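Local coordinates for protein thymidylate synthase 1 (Bacillus subtilis, PDB 1BKP) that catalyses the reductive methylation of dUMP to dTMP with methylenetetrahydrofolate as methyl donor and reductant, acting as a homodimer, at residues 137-140 and 141-144; 28-32 and 33-37. One frame throughout, in Å; residues are numbered along the deposited sequence.

Contact 1. Residues 137-140 and 141-144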
ATOM      1  N   PRO A 137      -0.078  20.785   4.770  1.00 18.58           N
ATOM      2  CA  PRO A 137       1.115  19.901   4.674  1.00 17.96           C
ATOM      3  C   PRO A 137       1.189  18.717   5.598  1.00 18.32           C
ATOM      4  O   PRO A 137       1.655  17.676   5.206  1.00 17.41           O
ATOM      5  CB  PRO A 137       2.283  20.818   4.986  1.00 16.95           C
ATOM      6  CG  PRO A 137       1.639  22.070   5.667  1.00 16.05           C
ATOM      7  CD  PRO A 137       0.281  22.200   5.113  1.00 16.79           C
ATOM      8  N   SER A 138       0.730  18.889   6.832  1.00 18.88           N
ATOM      9  CA  SER A 138       0.884  17.849   7.832  1.00 18.81           C
ATOM     10  C   SER A 138      -0.135  16.700   7.694  1.00 19.08           C
ATOM     11  O   SER A 138      -0.084  15.735   8.448  1.00 21.40           O
ATOM     12  CB  SER A 138       0.746  18.496   9.244  1.00 14.21           C
ATOM     13  OG  SER A 138      -0.628  18.875   9.403  1.00 23.18           O
ATOM     14  N   SER A 139      -1.030  16.772   6.711  1.00 16.08           N
ATOM     15  CA  SER A 139      -1.990  15.698   6.582  1.00 15.82           C
ATOM     16  C   SER A 139      -1.452  14.250   6.537  1.00 15.38           C
ATOM     17  O   SER A 139      -0.386  13.961   5.924  1.00 12.34           O
ATOM     18  CB  SER A 139      -2.837  15.995   5.361  1.00 17.50           C
ATOM     19  OG  SER A 139      -3.641  14.902   4.999  1.00 22.53           O
ATOM     20  N   ARG A 140      -2.200  13.347   7.193  1.00 15.57           N
ATOM     21  CA  ARG A 140      -1.845  11.923   7.189  1.00 16.37           C
ATOM     22  C   ARG A 140      -2.648  11.170   6.104  1.00 16.94           C
ATOM     23  O   ARG A 140      -2.663   9.926   6.123  1.00 17.42           O
ATOM     24  CB  ARG A 140      -2.145  11.314   8.564  1.00 17.04           C
ATOM     25  CG  ARG A 140      -1.166  11.898   9.528  1.00 18.45           C
ATOM     26  CD  ARG A 140      -1.280  11.311  10.888  1.00 20.53           C
ATOM     27  NE  ARG A 140      -0.371  11.995  11.790  1.00 31.24           N
ATOM     28  CZ  ARG A 140      -0.761  12.569  12.921  1.00 26.66           C
ATOM     29  NH1 ARG A 140      -2.018  12.482  13.322  1.00 24.52           N
ATOM     30  NH2 ARG A 140       0.142  13.166  13.680  1.00 21.12           N
ATOM     31  N   ARG A 141      -3.200  11.920   5.146  1.00 14.67           N
ATOM     32  CA  ARG A 141      -4.003  11.372   4.078  1.00 15.90           C
ATOM     33  C   ARG A 141      -3.667  11.909   2.685  1.00 11.70           C
ATOM     34  O   ARG A 141      -4.581  12.095   1.900  1.00 10.74           O
ATOM     35  CB  ARG A 141      -5.492  11.741   4.351  1.00 19.21           C
ATOM     36  CG  ARG A 141      -6.031  11.286   5.669  1.00 31.75           C
ATOM     37  CD  ARG A 141      -7.123  12.199   6.180  1.00 36.90           C
ATOM     38  NE  ARG A 141      -7.991  12.740   5.153  1.00 59.52           N
ATOM     39  CZ  ARG A 141      -8.447  13.989   5.153  1.00 85.67           C
ATOM     40  NH1 ARG A 141      -8.147  14.817   6.147  1.00 87.93           N
ATOM     41  NH2 ARG A 141      -9.224  14.409   4.166  1.00 99.99           N
ATOM     42  N   HIS A 142      -2.404  12.176   2.378  1.00 11.91           N
ATOM     43  CA  HIS A 142      -2.041  12.704   1.043  1.00 11.10           C
ATOM     44  C   HIS A 142      -1.873  11.430   0.185  1.00 11.94           C
ATOM     45  O   HIS A 142      -0.734  10.887   0.088  1.00 15.12           O
ATOM     46  CB  HIS A 142      -0.676  13.370   1.117  1.00 11.37           C
ATOM     47  CG  HIS A 142      -0.675  14.712   1.788  1.00 13.02           C
ATOM     48  ND1 HIS A 142      -1.638  15.687   1.509  1.00 14.79           N
ATOM     49  CD2 HIS A 142       0.229  15.290   2.611  1.00 13.26           C
ATOM     50  CE1 HIS A 142      -1.313  16.806   2.133  1.00 14.24           C
ATOM     51  NE2 HIS A 142      -0.184  16.591   2.806  1.00 14.19           N
ATOM     52  N   ILE A 143      -2.994  10.875  -0.265  1.00 12.56           N
ATOM     53  CA  ILE A 143      -2.982   9.619  -1.017  1.00 12.29           C
ATOM     54  C   ILE A 143      -3.678   9.697  -2.396  1.00  9.81           C
ATOM     55  O   ILE A 143      -4.641  10.462  -2.512  1.00 12.63           O
ATOM     56  CB  ILE A 143      -3.778   8.575  -0.197  1.00 12.40           C
ATOM     57  CG1 ILE A 143      -3.047   8.210   1.121  1.00 17.57           C
ATOM     58  CG2 ILE A 143      -4.163   7.315  -1.108  1.00  9.03           C
ATOM     59  CD1 ILE A 143      -3.877   7.417   2.042  1.00 24.57           C
ATOM     60  N   THR A 144      -3.135   9.065  -3.455  1.00  9.13           N
ATOM     61  CA  THR A 144      -3.896   9.031  -4.693  1.00 12.05           C
ATOM     62  C   THR A 144      -4.066   7.531  -4.858  1.00 11.57           C
ATOM     63  O   THR A 144      -3.174   6.759  -4.403  1.00 10.47           O
ATOM     64  CB  THR A 144      -3.164   9.572  -5.913  1.00 14.88           C
ATOM     65  OG1 THR A 144      -1.906   8.902  -6.116  1.00 17.28           O
ATOM     66  CG2 THR A 144      -2.880  11.042  -5.711  1.00 12.37           C
TER
HETATM   67  O   HOH W   1       0.062  11.662   4.102  1.00 10.61           O
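His142 lays one face of its imidazole against Ser139: CB of Ser139 stands over that face, toward the rim, 3.8 Å from the ring centroid in a CH-pi contact. At the ring's edge and in its plane, His142 NE2 donates to Pro137 O at 3.2 Å. The bond is somewhat bent, and the donor lies above the carbonyl plane of Pro137, 58° out of it. Face and edge together help fix the rotation of the buried ring, which also packs on Gln132 and Leu133 of helix 125-135 and on Trp166 of strand 161-169. Ser139 points its hydroxyl forward along the chain, OG anti to the backbone N (chi1 169°), where it accepts from Arg141 N at 3.0 Å. A water closes the same bend, donating to Ser139 O and accepting from His142 N at 3.1 Å. This turn leads from helix 125-135 into edge strand 143-145 of the large mixed sheet, and an inverse gamma turn centred on His142 carries the chain toward the strand. Looser is the arginine pair, predicted to bind dUMP at the subunit interface. The CB of Arg140 points away from residues 141-144, and its carbonyl O accepts from Arg180 of the second subunit. The Arg141 side chain turns off the bend and packs on Tyr128 and on Arg180 of the second subunit.

Contact 2. Residues 28-32 and 33-37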
ATOM      1  N   THR A  28      -0.109 -17.276 -19.385  1.00 35.94           N
ATOM      2  CA  THR A  28       0.924 -16.578 -20.162  1.00 36.96           C
ATOM      3  C   THR A  28       1.776 -17.675 -20.887  1.00 38.80           C
ATOM      4  O   THR A  28       1.968 -18.774 -20.330  1.00 38.29           O
ATOM      5  CB  THR A  28       1.919 -15.895 -19.218  1.00 40.02           C
ATOM      6  OG1 THR A  28       2.303 -16.847 -18.210  1.00 45.98           O
ATOM      7  CG2 THR A  28       1.327 -14.680 -18.522  1.00 40.24           C
ATOM      8  N   LYS A  29       2.165 -17.419 -22.151  1.00 37.72           N
ATOM      9  CA  LYS A  29       3.078 -18.326 -22.904  1.00 36.03           C
ATOM     10  C   LYS A  29       4.148 -17.566 -23.700  1.00 33.96           C
ATOM     11  O   LYS A  29       4.082 -16.355 -23.902  1.00 32.98           O
ATOM     12  CB  LYS A  29       2.353 -19.309 -23.807  1.00 34.26           C
ATOM     13  CG  LYS A  29       1.275 -18.711 -24.641  1.00 48.97           C
ATOM     14  CD  LYS A  29       0.257 -19.801 -24.932  1.00 75.40           C
ATOM     15  CE  LYS A  29      -0.976 -19.265 -25.624  1.00 96.57           C
ATOM     16  NZ  LYS A  29      -1.852 -20.389 -26.096  1.00 99.80           N
ATOM     17  N   TRP A  30       5.210 -18.256 -24.017  1.00 31.59           N
ATOM     18  CA  TRP A  30       6.269 -17.634 -24.733  1.00 30.89           C
ATOM     19  C   TRP A  30       5.925 -17.439 -26.222  1.00 32.80           C
ATOM     20  O   TRP A  30       5.446 -18.326 -26.890  1.00 31.94           O
ATOM     21  CB  TRP A  30       7.561 -18.457 -24.566  1.00 29.14           C
ATOM     22  CG  TRP A  30       8.056 -18.512 -23.158  1.00 28.03           C
ATOM     23  CD1 TRP A  30       8.079 -19.609 -22.291  1.00 27.36           C
ATOM     24  CD2 TRP A  30       8.537 -17.392 -22.408  1.00 27.46           C
ATOM     25  NE1 TRP A  30       8.544 -19.206 -21.057  1.00 27.93           N
ATOM     26  CE2 TRP A  30       8.831 -17.852 -21.099  1.00 28.33           C
ATOM     27  CE3 TRP A  30       8.748 -16.034 -22.717  1.00 26.79           C
ATOM     28  CZ2 TRP A  30       9.331 -16.990 -20.102  1.00 27.64           C
ATOM     29  CZ3 TRP A  30       9.246 -15.179 -21.719  1.00 26.48           C
ATOM     30  CH2 TRP A  30       9.530 -15.670 -20.431  1.00 26.72           C
ATOM     31  N   ASP A  31       6.305 -16.294 -26.739  1.00 36.69           N
ATOM     32  CA  ASP A  31       6.106 -15.969 -28.112  1.00 39.87           C
ATOM     33  C   ASP A  31       6.852 -16.951 -29.036  1.00 41.00           C
ATOM     34  O   ASP A  31       6.273 -17.517 -29.925  1.00 44.04           O
ATOM     35  CB  ASP A  31       6.665 -14.575 -28.328  1.00 45.06           C
ATOM     36  CG  ASP A  31       5.804 -13.738 -29.235  1.00 60.91           C
ATOM     37  OD1 ASP A  31       4.653 -14.151 -29.546  1.00 67.40           O
ATOM     38  OD2 ASP A  31       6.281 -12.647 -29.612  1.00 63.81           O
ATOM     39  N   SER A  32       8.102 -17.273 -28.726  1.00 38.80           N
ATOM     40  CA  SER A  32       8.907 -18.108 -29.626  1.00 40.38           C
ATOM     41  C   SER A  32       8.429 -19.513 -29.826  1.00 43.03           C
ATOM     42  O   SER A  32       8.828 -20.170 -30.790  1.00 45.77           O
ATOM     43  CB  SER A  32      10.353 -18.198 -29.133  1.00 41.30           C
ATOM     44  OG  SER A  32      10.451 -19.016 -27.972  1.00 46.60           O
ATOM     45  N   ASP A  33       7.596 -19.992 -28.917  1.00 39.45           N
ATOM     46  CA  ASP A  33       7.233 -21.363 -29.036  1.00 38.57           C
ATOM     47  C   ASP A  33       5.916 -21.780 -28.430  1.00 40.54           C
ATOM     48  O   ASP A  33       5.631 -22.963 -28.397  1.00 43.38           O
ATOM     49  CB  ASP A  33       8.374 -22.242 -28.493  1.00 36.90           C
ATOM     50  CG  ASP A  33       8.598 -22.085 -26.958  1.00 34.55           C
ATOM     51  OD1 ASP A  33       7.802 -21.405 -26.304  1.00 36.96           O
ATOM     52  OD2 ASP A  33       9.566 -22.673 -26.434  1.00 27.91           O
ATOM     53  N   GLY A  34       5.140 -20.828 -27.947  1.00 39.99           N
ATOM     54  CA  GLY A  34       3.851 -21.153 -27.383  1.00 39.65           C
ATOM     55  C   GLY A  34       3.789 -21.895 -26.042  1.00 38.72           C
ATOM     56  O   GLY A  34       2.694 -22.092 -25.508  1.00 41.75           O
ATOM     57  N   THR A  35       4.920 -22.283 -25.469  1.00 33.83           N
ATOM     58  CA  THR A  35       4.885 -23.007 -24.214  1.00 35.71           C
ATOM     59  C   THR A  35       4.544 -22.086 -23.020  1.00 36.71           C
ATOM     60  O   THR A  35       4.615 -20.864 -23.136  1.00 34.92           O
ATOM     61  CB  THR A  35       6.209 -23.708 -24.022  1.00 45.67           C
ATOM     62  OG1 THR A  35       7.243 -22.736 -23.877  1.00 48.74           O
ATOM     63  CG2 THR A  35       6.535 -24.527 -25.309  1.00 50.46           C
ATOM     64  N   PRO A  36       4.057 -22.665 -21.893  1.00 36.59           N
ATOM     65  CA  PRO A  36       3.719 -21.779 -20.768  1.00 34.31           C
ATOM     66  C   PRO A  36       4.906 -21.006 -20.172  1.00 30.44           C
ATOM     67  O   PRO A  36       6.017 -21.521 -20.047  1.00 29.30           O
ATOM     68  CB  PRO A  36       3.001 -22.706 -19.763  1.00 34.98           C
ATOM     69  CG  PRO A  36       3.409 -24.075 -20.127  1.00 35.74           C
ATOM     70  CD  PRO A  36       3.525 -24.024 -21.670  1.00 36.04           C
ATOM     71  N   ALA A  37       4.659 -19.735 -19.927  1.00 26.25           N
ATOM     72  CA  ALA A  37       5.697 -18.812 -19.383  1.00 23.43           C
ATOM     73  C   ALA A  37       5.509 -18.780 -17.842  1.00 21.51           C
ATOM     74  O   ALA A  37       4.514 -18.196 -17.375  1.00 20.21           O
ATOM     75  CB  ALA A  37       5.507 -17.399 -19.988  1.00 21.48           C
TER
HETATM   76  O   HOH W   2       8.883 -20.559 -18.372  1.00 34.96           O
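Ala37, Trp30 and Asp33 bury the most surface in this hairpin-like loop, whose arms run antiparallel through a single beta bridge between Lys29 and Pro36 before strand 39-49 begins. Ala37 sets its methyl over one face of the Trp30 indole: CB lies 3.7 Å from the centroid of the five-membered ring, offset toward the rim, and 3.5 Å from CE2. The backbone of Ala37 is gripped by Thr28. Ala37 N donates to Thr28 O at 2.9 Å in a nearly straight bond, while Thr28 OG1 returns a bond to Ala37 O at 2.7 Å, in the carbonyl plane and on a lone pair. Thr28 can do this because OG1 sits between its backbone N and carbonyl carbon (chi1 48°). Trp30 has Thr35 OG1 at its ring edge, 3.6 Å from CD1, and Arg225 in a cation-pi contact; its side chain also reaches Tyr223, predicted to bind dUMP in the site shared between the subunits, and Ala277, predicted to bind the folate. With an alanine at Trp30, the Ala37 methyl would probably lose its aromatic cover and Arg225 its pi partner, and a gap is likely to open beside Tyr223. At the tip of the turn, Trp30 O accepts from Gly34 N at 2.7 Å and, weakly, from Asp33 N. Asp33 forms an Asx turn and splits its carboxylate: OD2 makes a salt bridge to Arg225, whereas OD1 takes Thr35 N at 3.1 Å and Thr35 OG1 at 2.8 Å, both from the same face and above the carboxylate plane.

In the fold
Contacts 1 and 2 lie on opposite sides of the chain's centre, their own centres about 44 Å apart and their nearest atoms about 26 Å apart. Residues 28-37 come first along the chain and lead into strand 39-49; residues 137-144 lead into edge strand 143-145 of the same mixed sheet. Contact 1 contains predicted dUMP-binding residues, whereas contact 2 only borders some. The arginine pair of contact 1 lies beside Arg180 and Ser181 of the second subunit, consistent with a dUMP site shared between subunits. Contact 2, which no other chain touches, brings the Trp30 side chain to about 3 Å (nearest atoms) from that of Tyr223, a predicted dUMP residue, and about 4 Å from that of Ala277, a predicted folate residue.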